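Local coordinates for putative p22 protein (Leishmania major, PDB 1YQF) that is of unknown function but belongs to the mitochondrial glycoprotein (MAM33) family and is a sequence homologue of human p32, assembling here as a trimer, at residues 135-138 against 139-143; 163-166 against 167-171; 189-192 against 193-196; 36-39 against 40-43. All coordinates share one frame; numbering follows the deposited sequence.

How the interactions relate
From the N terminus, interaction 4 comes first, at the point where helix 23-39 ends and the loop toward strand 55-58 begins. After the six-stranded antiparallel sheet, interaction 1 forms the first turns of helix 136-144, interaction 2 ends helix 156-168, and interaction 3 lies within the long helix 173-202. Each joins directly consecutive residues, so none encloses a loop; they stand in series, without nesting or crossing. Interactions 3 and 4 alone touch, through Glu-38 against Tyr-191, Glu-192 and Leu-195, which ties the N-terminal helix to the C-terminal one. Interactions 1, 2 and 3 each also meet another subunit of the trimer.

Interaction 1 (135-138 against 139-143); sequences GAEA and EAKRN
Arg-142 lays one face of its guanidinium over the carbonyl of Ala-138, one helical turn earlier, with Ala-138 O 3.4 Å above the guanidinium plane and toward its rim. This is an overlap and not a side-chain bond, since the angle at NH1 is poor; Arg-142 N bonds weakly to Ala-138 O. NH2 makes a salt bridge to Glu-139 OE1 (3.1 Å), which lies at the guanidinium edge, in its plane, while NH1 bonds to two backbone carbonyls. The Glu-139 chain, bent at chi2 (75°), brings its carboxylate there, and a water spans from Glu-139 OE1 (2.9 Å) to, weakly, Gly-135 O.

Gly-135 is the N-cap of the helix. Its carbonyl accepts the first i to i+4 bond, from Glu-139 N (3.2 Å), followed by Ala-140 N to Ala-136 O and Lys-141 N to Glu-137 O. The aliphatic part of Lys-141 runs alongside that last carbonyl, CG 3.2 Å from Glu-137 O, and a bend at chi4 folds NZ back to 3.6 Å from Glu-137 CB. Glu-137 OE1 stays 4.4 Å from Lys-141 NZ, beyond a salt bridge, whereas OE2 bonds weakly to Ala-136 N and Glu-137 N of the second subunit.

Helix 136-144 follows helix 128-132, to which Arg-142 is tied through Leu-130 O and, just past it, Asp-133 O, and Arg-123 of strand 116-125 reaches the Arg-142 carbonyl; Ala-136 packs on Ala-136 of both neighbouring subunits.

Interaction 2 (163-166 against 167-171); sequences MTYL and EKRGV
Different first torsions bring Tyr-165 and Arg-169 together: the tyrosine CG stands anti to its backbone N (chi1 165°), whereas the arginine CG lies beside its own N (chi1 -72°), from where an extended chain carries the guanidinium back over the ring. The two flat groups stack with centres 3.6 Å apart and planes inclined by 25°. Because Arg-169 CZ sits over the ring face, the contact is a cation-pi interaction; of the guanidinium atoms Arg-169 NH2 comes nearest the ring, 3.1 Å from Tyr-165 CE2, while NH1 lies over the face toward the rim. A second grip fixes the guanidinium: NH1 donates to Tyr-165 O at 2.8 Å, from a position tilted off the carbonyl plane. One residue thus supplies both the ring and the carbonyl that hold the arginine, while NE forms a salt bridge with Glu-74 and NH2 bonds to Ser-23 OG of the second subunit.

The backbone ends the helix in a Schellman motif. Gly-170, with positive phi, is the C-prime residue; Val-171 N reaches back to Leu-166 O (3.2 Å) and Gly-170 N to Glu-167 O (3.1 Å). The turn also sets Val-171 CB against Leu-166 CB at 4.1 Å, an apolar pair that accompanies the 6→1 and 5→2 bonds of the motif.

This C-terminal end of helix 156-168 lies against the sheet. Leu-166 and Val-171 both touch Val-96 of strand 92-99, Tyr-165 meets Met-106 of strand 105-113, and Val-171 also reaches Leu-117 of strand 116-125.

Interaction 3 (189-192 against 193-196); sequences QDYE and AWLT
Thr-196 and Glu-192 meet at a shared acceptor: Glu-192 O takes both the backbone N-H and the hydroxyl of Thr-196. Thr-196 N and Thr-196 OG1 each lie 3.2 Å from Glu-192 O and approach from opposite faces of the carbonyl plane, the N-H bond nearly straight at 170°. The threonine can do this because OG1 sits beside its own backbone N (chi1 -58°), facing the preceding turn. Leu-195 N adds a weak third bond to the same oxygen, but its main acceptor is Tyr-191 O, at 2.9 Å. Regular i to i+4 bonds fill the remaining acceptors of this turn, Trp-194 N to Asp-190 O (2.8 Å) and Ala-193 N to Gln-189 O.

Two side-chain ends, of Glu-192 and Trp-194, find partners beyond the segments. Glu-192 OE2 accepts from Gln-188 NE2 and pairs with Lys-44 NZ, while Trp-194 NE1 donates to Ile-122 O of the third subunit.

Between the side chains the contact is apolar. Leu-195 lays CD1 over one face of the Tyr-191 ring, a CH-pi contact 3.9 Å from its centroid, with CD2 3.7 Å from Tyr-191 CE1. The Trp-194 six-membered ring is near parallel to the tyrosine ring (28°) but slid aside, so the two barely overlap, Trp-194 CE3 lying 3.8 Å from Tyr-191 CE1.

The backbone acceptors are thus met within the helix, while Tyr-191 and Leu-195 pack on helix 23-39 and the Trp-194 indole on the third subunit, its N-H satisfied across the interface.

Interaction 4 (36-39 against 40-43); sequences EEEM and GRSD
Arg-41 begins its approach to Glu-38 at CB, which rests 3.6 Å from Glu-38 O. CG passes 3.5 Å from Glu-37 O, and CD comes alongside the carboxylate at 3.6 Å from Glu-38 OE1. Here the chain bends (chi3 58°), so that NE and the guanidinium swing between two acids. NE donates almost straight, at 175°, to Asp-43 OD1 (3.2 Å), meeting that oxygen from above the carboxylate plane, and NH2 adds a weak bond to OD2 of the same aspartate. NH1, on the other side, bonds at 3.2 Å to Glu-38 OE1, which offers its syn lone pair and lies in the guanidinium plane, although the Glu-38 carboxylate itself stands nearly perpendicular to that plane, at 88°.

Glu-38, Arg-41 and Asp-43 therefore make a salt-bridge network at the C-terminal end of helix 23-39, where the chain leaves for the loop that leads to strand 55-58. The backbone ends the helix with weak bonds: Gly-40 N reaches both Glu-36 O and Glu-37 O, and Arg-41 N is 3.3 Å from Glu-38 O.

Glu-38 OE1 has a second partner in Gln-188 NE2, and two attractions on one oxygen would tend to favour its ionised form. Its side chain also packs against Tyr-191 and Leu-195 of helix 173-202, and Arg-41 leans on Gln-188 of the same helix.

Interaction 1 (135-138 against 139-143)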
ATOM      1  N   GLY A 135      -1.708  12.328   4.813  1.00 34.87           N
ATOM      2  CA  GLY A 135      -0.897  11.616   5.785  1.00 34.33           C
ATOM      3  C   GLY A 135      -1.236  10.145   5.913  1.00 33.92           C
ATOM      4  O   GLY A 135      -2.282   9.678   5.453  1.00 34.01           O
ATOM      5  N   ALA A 136      -0.327   9.422   6.560  1.00 33.56           N
ATOM      6  CA  ALA A 136      -0.437   7.986   6.762  1.00 33.16           C
ATOM      7  C   ALA A 136      -1.549   7.631   7.733  1.00 33.49           C
ATOM      8  O   ALA A 136      -2.296   6.684   7.499  1.00 33.12           O
ATOM      9  CB  ALA A 136       0.878   7.438   7.268  1.00 32.99           C
ATOM     10  N   GLU A 137      -1.646   8.378   8.829  1.00 33.95           N
ATOM     11  CA  GLU A 137      -2.675   8.109   9.831  1.00 34.47           C
ATOM     12  C   GLU A 137      -4.058   8.432   9.298  1.00 33.86           C
ATOM     13  O   GLU A 137      -5.000   7.696   9.554  1.00 33.28           O
ATOM     14  CB  GLU A 137      -2.426   8.894  11.124  1.00 35.19           C
ATOM     15  CG  GLU A 137      -1.538   8.189  12.138  1.00 38.12           C
ATOM     16  CD  GLU A 137      -1.941   6.749  12.419  1.00 40.92           C
ATOM     17  OE1 GLU A 137      -3.156   6.444  12.482  1.00 42.84           O
ATOM     18  OE2 GLU A 137      -1.023   5.918  12.583  1.00 42.32           O
ATOM     19  N   ALA A 138      -4.172   9.529   8.553  1.00 33.81           N
ATOM     20  CA  ALA A 138      -5.449   9.939   7.976  1.00 33.88           C
ATOM     21  C   ALA A 138      -5.976   8.872   7.019  1.00 34.70           C
ATOM     22  O   ALA A 138      -7.176   8.606   6.983  1.00 34.80           O
ATOM     23  CB  ALA A 138      -5.309  11.270   7.248  1.00 33.50           C
ATOM     24  N   GLU A 139      -5.068   8.259   6.263  1.00 35.79           N
ATOM     25  CA  GLU A 139      -5.429   7.218   5.301  1.00 37.00           C
ATOM     26  C   GLU A 139      -5.885   5.962   6.032  1.00 36.70           C
ATOM     27  O   GLU A 139      -6.910   5.373   5.684  1.00 36.62           O
ATOM     28  CB  GLU A 139      -4.244   6.889   4.386  1.00 37.85           C
ATOM     29  CG  GLU A 139      -4.626   6.211   3.075  1.00 41.67           C
ATOM     30  CD  GLU A 139      -5.247   7.169   2.062  1.00 46.45           C
ATOM     31  OE1 GLU A 139      -4.588   8.170   1.689  1.00 49.73           O
ATOM     32  OE2 GLU A 139      -6.398   6.925   1.638  1.00 49.31           O
ATOM     33  N   ALA A 140      -5.119   5.567   7.047  1.00 36.50           N
ATOM     34  CA  ALA A 140      -5.417   4.378   7.850  1.00 36.52           C
ATOM     35  C   ALA A 140      -6.787   4.425   8.535  1.00 36.37           C
ATOM     36  O   ALA A 140      -7.462   3.399   8.640  1.00 36.39           O
ATOM     37  CB  ALA A 140      -4.327   4.158   8.883  1.00 36.58           C
ATOM     38  N   LYS A 141      -7.191   5.606   9.000  1.00 36.22           N
ATOM     39  CA  LYS A 141      -8.505   5.776   9.621  1.00 36.37           C
ATOM     40  C   LYS A 141      -9.597   5.553   8.580  1.00 34.91           C
ATOM     41  O   LYS A 141     -10.577   4.864   8.842  1.00 35.30           O
ATOM     42  CB  LYS A 141      -8.650   7.168  10.240  1.00 37.02           C
ATOM     43  CG  LYS A 141      -7.654   7.448  11.367  1.00 40.53           C
ATOM     44  CD  LYS A 141      -7.951   8.770  12.067  1.00 44.25           C
ATOM     45  CE  LYS A 141      -6.729   9.297  12.817  1.00 46.16           C
ATOM     46  NZ  LYS A 141      -5.765   9.999  11.912  1.00 47.51           N
ATOM     47  N   ARG A 142      -9.411   6.131   7.397  1.00 33.34           N
ATOM     48  CA  ARG A 142     -10.346   5.952   6.288  1.00 31.86           C
ATOM     49  C   ARG A 142     -10.409   4.494   5.826  1.00 31.24           C
ATOM     50  O   ARG A 142     -11.469   4.012   5.435  1.00 30.07           O
ATOM     51  CB  ARG A 142      -9.949   6.824   5.101  1.00 31.56           C
ATOM     52  CG  ARG A 142     -10.230   8.302   5.262  1.00 31.01           C
ATOM     53  CD  ARG A 142     -10.153   9.055   3.939  1.00 30.11           C
ATOM     54  NE  ARG A 142      -8.790   9.100   3.412  1.00 29.50           N
ATOM     55  CZ  ARG A 142      -7.868   9.999   3.756  1.00 30.82           C
ATOM     56  NH1 ARG A 142      -8.139  10.958   4.635  1.00 31.62           N
ATOM     57  NH2 ARG A 142      -6.657   9.938   3.217  1.00 29.83           N
ATOM     58  N   ASN A 143      -9.273   3.798   5.888  1.00 30.74           N
ATOM     59  CA  ASN A 143      -9.188   2.401   5.463  1.00 30.63           C
ATOM     60  C   ASN A 143     -10.105   1.476   6.270  1.00 29.81           C
ATOM     61  O   ASN A 143     -10.497   0.423   5.783  1.00 29.62           O
ATOM     62  CB  ASN A 143      -7.738   1.896   5.557  1.00 30.94           C
ATOM     63  CG  ASN A 143      -6.852   2.400   4.420  1.00 31.94           C
ATOM     64  OD1 ASN A 143      -7.336   2.898   3.403  1.00 32.35           O
ATOM     65  ND2 ASN A 143      -5.542   2.266   4.593  1.00 33.47           N
TER
HETATM   66  O   HOH W   1      -2.860  10.476   2.257  1.00 42.35           O

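Interaction 2 (163-166 against 167-171)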
ATOM      1  N   MET A 163     -23.241  10.181 -12.481  1.00 32.54           N
ATOM      2  CA  MET A 163     -22.397  10.783 -13.509  1.00 33.41           C
ATOM      3  C   MET A 163     -22.929  12.133 -13.956  1.00 33.45           C
ATOM      4  O   MET A 163     -22.155  13.061 -14.195  1.00 33.14           O
ATOM      5  CB  MET A 163     -22.306   9.856 -14.725  1.00 33.97           C
ATOM      6  CG  MET A 163     -21.455   8.623 -14.504  1.00 36.07           C
ATOM      7  SD  MET A 163     -19.855   9.024 -13.792  1.00 40.10           S
ATOM      8  CE  MET A 163     -19.116  10.020 -15.119  1.00 39.80           C
ATOM      9  N   THR A 164     -24.252  12.227 -14.079  1.00 33.85           N
ATOM     10  CA  THR A 164     -24.916  13.467 -14.460  1.00 34.12           C
ATOM     11  C   THR A 164     -24.781  14.478 -13.338  1.00 33.65           C
ATOM     12  O   THR A 164     -24.484  15.640 -13.569  1.00 34.01           O
ATOM     13  CB  THR A 164     -26.403  13.202 -14.742  1.00 34.38           C
ATOM     14  OG1 THR A 164     -26.536  12.387 -15.914  1.00 35.67           O
ATOM     15  CG2 THR A 164     -27.144  14.496 -15.092  1.00 34.61           C
ATOM     16  N   TYR A 165     -25.017  14.014 -12.121  1.00 33.28           N
ATOM     17  CA  TYR A 165     -24.894  14.833 -10.922  1.00 33.00           C
ATOM     18  C   TYR A 165     -23.492  15.442 -10.831  1.00 34.21           C
ATOM     19  O   TYR A 165     -23.341  16.618 -10.515  1.00 33.93           O
ATOM     20  CB  TYR A 165     -25.214  13.965  -9.701  1.00 32.29           C
ATOM     21  CG  TYR A 165     -24.801  14.517  -8.360  1.00 30.95           C
ATOM     22  CD1 TYR A 165     -23.529  14.263  -7.845  1.00 29.74           C
ATOM     23  CD2 TYR A 165     -25.690  15.248  -7.585  1.00 28.87           C
ATOM     24  CE1 TYR A 165     -23.152  14.744  -6.607  1.00 28.84           C
ATOM     25  CE2 TYR A 165     -25.324  15.730  -6.343  1.00 29.00           C
ATOM     26  CZ  TYR A 165     -24.052  15.475  -5.857  1.00 29.16           C
ATOM     27  OH  TYR A 165     -23.680  15.956  -4.623  1.00 28.47           O
ATOM     28  N   LEU A 166     -22.474  14.644 -11.135  1.00 35.81           N
ATOM     29  CA  LEU A 166     -21.095  15.124 -11.120  1.00 37.33           C
ATOM     30  C   LEU A 166     -20.868  16.111 -12.265  1.00 38.65           C
ATOM     31  O   LEU A 166     -20.216  17.137 -12.085  1.00 38.54           O
ATOM     32  CB  LEU A 166     -20.113  13.952 -11.228  1.00 37.50           C
ATOM     33  CG  LEU A 166     -19.899  13.122  -9.958  1.00 37.95           C
ATOM     34  CD1 LEU A 166     -19.127  11.855 -10.282  1.00 39.10           C
ATOM     35  CD2 LEU A 166     -19.167  13.926  -8.901  1.00 37.52           C
ATOM     36  N   GLU A 167     -21.431  15.797 -13.430  1.00 40.31           N
ATOM     37  CA  GLU A 167     -21.304  16.625 -14.631  1.00 41.91           C
ATOM     38  C   GLU A 167     -21.848  18.041 -14.439  1.00 41.76           C
ATOM     39  O   GLU A 167     -21.236  19.007 -14.903  1.00 41.56           O
ATOM     40  CB  GLU A 167     -22.021  15.954 -15.807  1.00 42.86           C
ATOM     41  CG  GLU A 167     -21.889  16.690 -17.131  1.00 46.44           C
ATOM     42  CD  GLU A 167     -22.538  15.941 -18.277  1.00 50.26           C
ATOM     43  OE1 GLU A 167     -22.119  14.796 -18.551  1.00 52.03           O
ATOM     44  OE2 GLU A 167     -23.468  16.494 -18.900  1.00 52.52           O
ATOM     45  N   LYS A 168     -23.000  18.154 -13.767  1.00 41.92           N
ATOM     46  CA  LYS A 168     -23.611  19.453 -13.471  1.00 42.21           C
ATOM     47  C   LYS A 168     -22.654  20.355 -12.695  1.00 41.19           C
ATOM     48  O   LYS A 168     -22.669  21.571 -12.861  1.00 40.79           O
ATOM     49  CB  LYS A 168     -24.904  19.276 -12.660  1.00 43.01           C
ATOM     50  CG  LYS A 168     -26.083  18.676 -13.432  1.00 46.09           C
ATOM     51  CD  LYS A 168     -27.345  18.627 -12.565  1.00 50.15           C
ATOM     52  CE  LYS A 168     -28.487  17.890 -13.262  1.00 52.14           C
ATOM     53  NZ  LYS A 168     -29.701  17.771 -12.402  1.00 53.42           N
ATOM     54  N   ARG A 169     -21.824  19.742 -11.852  1.00 40.50           N
ATOM     55  CA  ARG A 169     -20.870  20.459 -11.006  1.00 40.14           C
ATOM     56  C   ARG A 169     -19.498  20.734 -11.643  1.00 39.98           C
ATOM     57  O   ARG A 169     -18.553  21.087 -10.941  1.00 39.91           O
ATOM     58  CB  ARG A 169     -20.675  19.675  -9.708  1.00 39.97           C
ATOM     59  CG  ARG A 169     -21.870  19.756  -8.810  1.00 39.72           C
ATOM     60  CD  ARG A 169     -21.919  18.687  -7.736  1.00 38.86           C
ATOM     61  NE  ARG A 169     -23.108  18.846  -6.907  1.00 38.62           N
ATOM     62  CZ  ARG A 169     -24.355  18.620  -7.310  1.00 39.89           C
ATOM     63  NH1 ARG A 169     -24.618  18.203  -8.548  1.00 40.13           N
ATOM     64  NH2 ARG A 169     -25.357  18.805  -6.463  1.00 40.00           N
ATOM     65  N   GLY A 170     -19.388  20.582 -12.958  1.00 39.80           N
ATOM     66  CA  GLY A 170     -18.135  20.844 -13.653  1.00 39.94           C
ATOM     67  C   GLY A 170     -17.170  19.670 -13.699  1.00 39.80           C
ATOM     68  O   GLY A 170     -16.084  19.792 -14.266  1.00 39.80           O
ATOM     69  N   VAL A 171     -17.560  18.543 -13.102  1.00 39.58           N
ATOM     70  CA  VAL A 171     -16.761  17.324 -13.141  1.00 39.35           C
ATOM     71  C   VAL A 171     -17.163  16.542 -14.390  1.00 40.64           C
ATOM     72  O   VAL A 171     -18.037  15.676 -14.348  1.00 40.30           O
ATOM     73  CB  VAL A 171     -16.964  16.472 -11.873  1.00 38.52           C
ATOM     74  CG1 VAL A 171     -16.058  15.244 -11.891  1.00 37.22           C
ATOM     75  CG2 VAL A 171     -16.699  17.303 -10.631  1.00 36.87           C
TER

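Interaction 3 (189-192 against 193-196)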
ATOM      1  N   GLN A 189       8.074  20.294 -16.118  1.00 30.47           N
ATOM      2  CA  GLN A 189       8.678  21.256 -15.198  1.00 30.66           C
ATOM      3  C   GLN A 189       9.514  20.546 -14.143  1.00 29.79           C
ATOM      4  O   GLN A 189      10.622  20.973 -13.844  1.00 29.53           O
ATOM      5  CB  GLN A 189       7.616  22.124 -14.513  1.00 31.29           C
ATOM      6  CG  GLN A 189       6.639  22.831 -15.457  1.00 34.33           C
ATOM      7  CD  GLN A 189       7.330  23.547 -16.612  1.00 37.76           C
ATOM      8  OE1 GLN A 189       8.138  24.453 -16.392  1.00 39.47           O
ATOM      9  NE2 GLN A 189       7.012  23.145 -17.842  1.00 38.76           N
ATOM     10  N   ASP A 190       8.986  19.456 -13.593  1.00 29.10           N
ATOM     11  CA  ASP A 190       9.689  18.697 -12.566  1.00 28.56           C
ATOM     12  C   ASP A 190      10.924  18.007 -13.129  1.00 27.59           C
ATOM     13  O   ASP A 190      11.946  17.924 -12.455  1.00 26.82           O
ATOM     14  CB  ASP A 190       8.761  17.668 -11.915  1.00 28.94           C
ATOM     15  CG  ASP A 190       7.804  18.295 -10.923  1.00 30.38           C
ATOM     16  OD1 ASP A 190       8.214  19.229 -10.202  1.00 33.47           O
ATOM     17  OD2 ASP A 190       6.618  17.924 -10.800  1.00 32.48           O
ATOM     18  N   TYR A 191      10.827  17.519 -14.363  1.00 26.66           N
ATOM     19  CA  TYR A 191      11.959  16.878 -15.026  1.00 26.23           C
ATOM     20  C   TYR A 191      13.100  17.883 -15.163  1.00 26.43           C
ATOM     21  O   TYR A 191      14.251  17.561 -14.889  1.00 26.33           O
ATOM     22  CB  TYR A 191      11.548  16.331 -16.401  1.00 26.00           C
ATOM     23  CG  TYR A 191      12.692  15.785 -17.229  1.00 25.83           C
ATOM     24  CD1 TYR A 191      13.607  14.894 -16.686  1.00 26.72           C
ATOM     25  CD2 TYR A 191      12.865  16.175 -18.555  1.00 26.61           C
ATOM     26  CE1 TYR A 191      14.659  14.394 -17.439  1.00 27.46           C
ATOM     27  CE2 TYR A 191      13.915  15.687 -19.315  1.00 27.55           C
ATOM     28  CZ  TYR A 191      14.811  14.791 -18.754  1.00 28.16           C
ATOM     29  OH  TYR A 191      15.858  14.299 -19.503  1.00 28.01           O
ATOM     30  N   GLU A 192      12.769  19.108 -15.564  1.00 26.67           N
ATOM     31  CA  GLU A 192      13.770  20.167 -15.688  1.00 27.05           C
ATOM     32  C   GLU A 192      14.440  20.482 -14.350  1.00 26.37           C
ATOM     33  O   GLU A 192      15.658  20.638 -14.295  1.00 26.16           O
ATOM     34  CB  GLU A 192      13.154  21.428 -16.295  1.00 27.57           C
ATOM     35  CG  GLU A 192      13.109  21.394 -17.816  1.00 30.63           C
ATOM     36  CD  GLU A 192      12.250  22.493 -18.410  1.00 33.18           C
ATOM     37  OE1 GLU A 192      12.033  23.519 -17.729  1.00 34.87           O
ATOM     38  OE2 GLU A 192      11.796  22.327 -19.561  1.00 35.45           O
ATOM     39  N   ALA A 193      13.654  20.560 -13.278  1.00 25.46           N
ATOM     40  CA  ALA A 193      14.208  20.787 -11.941  1.00 24.98           C
ATOM     41  C   ALA A 193      15.065  19.596 -11.509  1.00 24.84           C
ATOM     42  O   ALA A 193      16.081  19.756 -10.827  1.00 25.19           O
ATOM     43  CB  ALA A 193      13.091  21.041 -10.929  1.00 24.67           C
ATOM     44  N   TRP A 194      14.650  18.406 -11.931  1.00 24.18           N
ATOM     45  CA  TRP A 194      15.355  17.161 -11.648  1.00 24.23           C
ATOM     46  C   TRP A 194      16.730  17.137 -12.327  1.00 24.27           C
ATOM     47  O   TRP A 194      17.705  16.669 -11.746  1.00 23.74           O
ATOM     48  CB  TRP A 194      14.483  15.991 -12.114  1.00 24.26           C
ATOM     49  CG  TRP A 194      14.998  14.613 -11.850  1.00 23.91           C
ATOM     50  CD1 TRP A 194      14.770  13.852 -10.740  1.00 24.48           C
ATOM     51  CD2 TRP A 194      15.772  13.799 -12.740  1.00 23.42           C
ATOM     52  NE1 TRP A 194      15.375  12.624 -10.873  1.00 25.58           N
ATOM     53  CE2 TRP A 194      15.998  12.565 -12.092  1.00 24.65           C
ATOM     54  CE3 TRP A 194      16.313  13.990 -14.017  1.00 24.14           C
ATOM     55  CZ2 TRP A 194      16.734  11.535 -12.676  1.00 24.39           C
ATOM     56  CZ3 TRP A 194      17.044  12.959 -14.598  1.00 24.13           C
ATOM     57  CH2 TRP A 194      17.249  11.750 -13.924  1.00 24.16           C
ATOM     58  N   LEU A 195      16.805  17.654 -13.549  1.00 24.74           N
ATOM     59  CA  LEU A 195      18.063  17.694 -14.290  1.00 25.18           C
ATOM     60  C   LEU A 195      19.063  18.632 -13.622  1.00 26.90           C
ATOM     61  O   LEU A 195      20.229  18.290 -13.461  1.00 27.08           O
ATOM     62  CB  LEU A 195      17.825  18.147 -15.728  1.00 24.43           C
ATOM     63  CG  LEU A 195      17.120  17.161 -16.655  1.00 22.37           C
ATOM     64  CD1 LEU A 195      16.760  17.846 -17.959  1.00 22.40           C
ATOM     65  CD2 LEU A 195      17.994  15.951 -16.920  1.00 21.96           C
ATOM     66  N   THR A 196      18.586  19.813 -13.239  1.00 29.04           N
ATOM     67  CA  THR A 196      19.388  20.803 -12.516  1.00 30.56           C
ATOM     68  C   THR A 196      19.931  20.235 -11.206  1.00 31.26           C
ATOM     69  O   THR A 196      21.091  20.452 -10.865  1.00 31.59           O
ATOM     70  CB  THR A 196      18.536  22.052 -12.210  1.00 30.84           C
ATOM     71  OG1 THR A 196      18.023  22.607 -13.430  1.00 31.78           O
ATOM     72  CG2 THR A 196      19.381  23.177 -11.617  1.00 31.98           C
TER

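Interaction 4 (36-39 against 40-43)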
ATOM      1  N   GLU A  36      20.157  22.088 -21.463  1.00 35.92           N
ATOM      2  CA  GLU A  36      20.257  22.999 -22.601  1.00 36.40           C
ATOM      3  C   GLU A  36      19.277  22.576 -23.692  1.00 37.52           C
ATOM      4  O   GLU A  36      18.549  23.404 -24.239  1.00 37.27           O
ATOM      5  CB  GLU A  36      21.679  23.008 -23.160  1.00 35.91           C
ATOM      6  CG  GLU A  36      22.646  23.831 -22.324  1.00 35.27           C
ATOM      7  CD  GLU A  36      24.092  23.412 -22.500  1.00 34.63           C
ATOM      8  OE1 GLU A  36      24.405  22.733 -23.503  1.00 33.93           O
ATOM      9  OE2 GLU A  36      24.914  23.774 -21.630  1.00 33.81           O
ATOM     10  N   GLU A  37      19.264  21.277 -23.976  1.00 38.93           N
ATOM     11  CA  GLU A  37      18.344  20.670 -24.939  1.00 40.54           C
ATOM     12  C   GLU A  37      16.896  21.036 -24.600  1.00 40.17           C
ATOM     13  O   GLU A  37      16.194  21.625 -25.422  1.00 39.72           O
ATOM     14  CB  GLU A  37      18.535  19.142 -24.943  1.00 41.62           C
ATOM     15  CG  GLU A  37      17.997  18.399 -26.158  1.00 45.55           C
ATOM     16  CD  GLU A  37      18.662  17.041 -26.337  1.00 49.73           C
ATOM     17  OE1 GLU A  37      19.876  17.012 -26.636  1.00 51.67           O
ATOM     18  OE2 GLU A  37      17.979  16.003 -26.167  1.00 51.48           O
ATOM     19  N   GLU A  38      16.478  20.711 -23.375  1.00 40.10           N
ATOM     20  CA  GLU A  38      15.113  20.957 -22.898  1.00 40.31           C
ATOM     21  C   GLU A  38      14.738  22.435 -22.893  1.00 41.04           C
ATOM     22  O   GLU A  38      13.632  22.809 -23.289  1.00 40.38           O
ATOM     23  CB  GLU A  38      14.944  20.417 -21.473  1.00 40.12           C
ATOM     24  CG  GLU A  38      14.984  18.902 -21.344  1.00 40.58           C
ATOM     25  CD  GLU A  38      13.957  18.206 -22.212  1.00 41.04           C
ATOM     26  OE1 GLU A  38      12.818  18.701 -22.285  1.00 42.11           O
ATOM     27  OE2 GLU A  38      14.289  17.169 -22.823  1.00 41.98           O
ATOM     28  N   MET A  39      15.670  23.259 -22.424  1.00 42.47           N
ATOM     29  CA  MET A  39      15.462  24.698 -22.262  1.00 44.08           C
ATOM     30  C   MET A  39      15.300  25.431 -23.597  1.00 44.75           C
ATOM     31  O   MET A  39      14.709  26.508 -23.645  1.00 44.69           O
ATOM     32  CB  MET A  39      16.633  25.305 -21.472  1.00 44.70           C
ATOM     33  CG  MET A  39      16.308  26.583 -20.720  1.00 46.85           C
ATOM     34  SD  MET A  39      15.233  26.313 -19.293  1.00 49.08           S
ATOM     35  CE  MET A  39      16.405  25.758 -18.047  1.00 51.43           C
ATOM     36  N   GLY A  40      15.825  24.842 -24.669  1.00 45.84           N
ATOM     37  CA  GLY A  40      15.781  25.437 -25.994  1.00 46.77           C
ATOM     38  C   GLY A  40      14.718  24.865 -26.915  1.00 47.95           C
ATOM     39  O   GLY A  40      14.648  25.247 -28.082  1.00 47.85           O
ATOM     40  N   ARG A  41      13.894  23.953 -26.405  1.00 49.59           N
ATOM     41  CA  ARG A  41      12.789  23.399 -27.185  1.00 51.08           C
ATOM     42  C   ARG A  41      11.718  24.465 -27.408  1.00 52.12           C
ATOM     43  O   ARG A  41      11.523  25.347 -26.571  1.00 52.37           O
ATOM     44  CB  ARG A  41      12.157  22.202 -26.472  1.00 51.21           C
ATOM     45  CG  ARG A  41      12.973  20.922 -26.495  1.00 52.07           C
ATOM     46  CD  ARG A  41      12.346  19.799 -25.669  1.00 53.53           C
ATOM     47  NE  ARG A  41      10.993  19.477 -26.131  1.00 54.24           N
ATOM     48  CZ  ARG A  41      10.095  18.764 -25.451  1.00 54.57           C
ATOM     49  NH1 ARG A  41      10.378  18.269 -24.251  1.00 54.16           N
ATOM     50  NH2 ARG A  41       8.895  18.542 -25.980  1.00 54.65           N
ATOM     51  N   SER A  42      11.036  24.374 -28.546  1.00 53.32           N
ATOM     52  CA  SER A  42       9.914  25.262 -28.861  1.00 54.26           C
ATOM     53  C   SER A  42       8.616  24.467 -29.038  1.00 54.15           C
ATOM     54  O   SER A  42       7.600  25.008 -29.482  1.00 54.30           O
ATOM     55  CB  SER A  42      10.222  26.068 -30.128  1.00 54.58           C
ATOM     56  OG  SER A  42      10.522  25.215 -31.221  1.00 55.19           O
ATOM     57  N   ASP A  43       8.663  23.187 -28.668  1.00 53.86           N
ATOM     58  CA  ASP A  43       7.531  22.271 -28.804  1.00 53.43           C
ATOM     59  C   ASP A  43       7.151  21.656 -27.451  1.00 52.19           C
ATOM     60  O   ASP A  43       6.525  20.597 -27.397  1.00 52.11           O
ATOM     61  CB  ASP A  43       7.869  21.165 -29.820  1.00 53.76           C
ATOM     62  CG  ASP A  43       8.981  20.239 -29.341  1.00 54.81           C
ATOM     63  OD1 ASP A  43      10.048  20.748 -28.928  1.00 56.03           O
ATOM     64  OD2 ASP A  43       8.875  18.994 -29.337  1.00 55.57           O
TER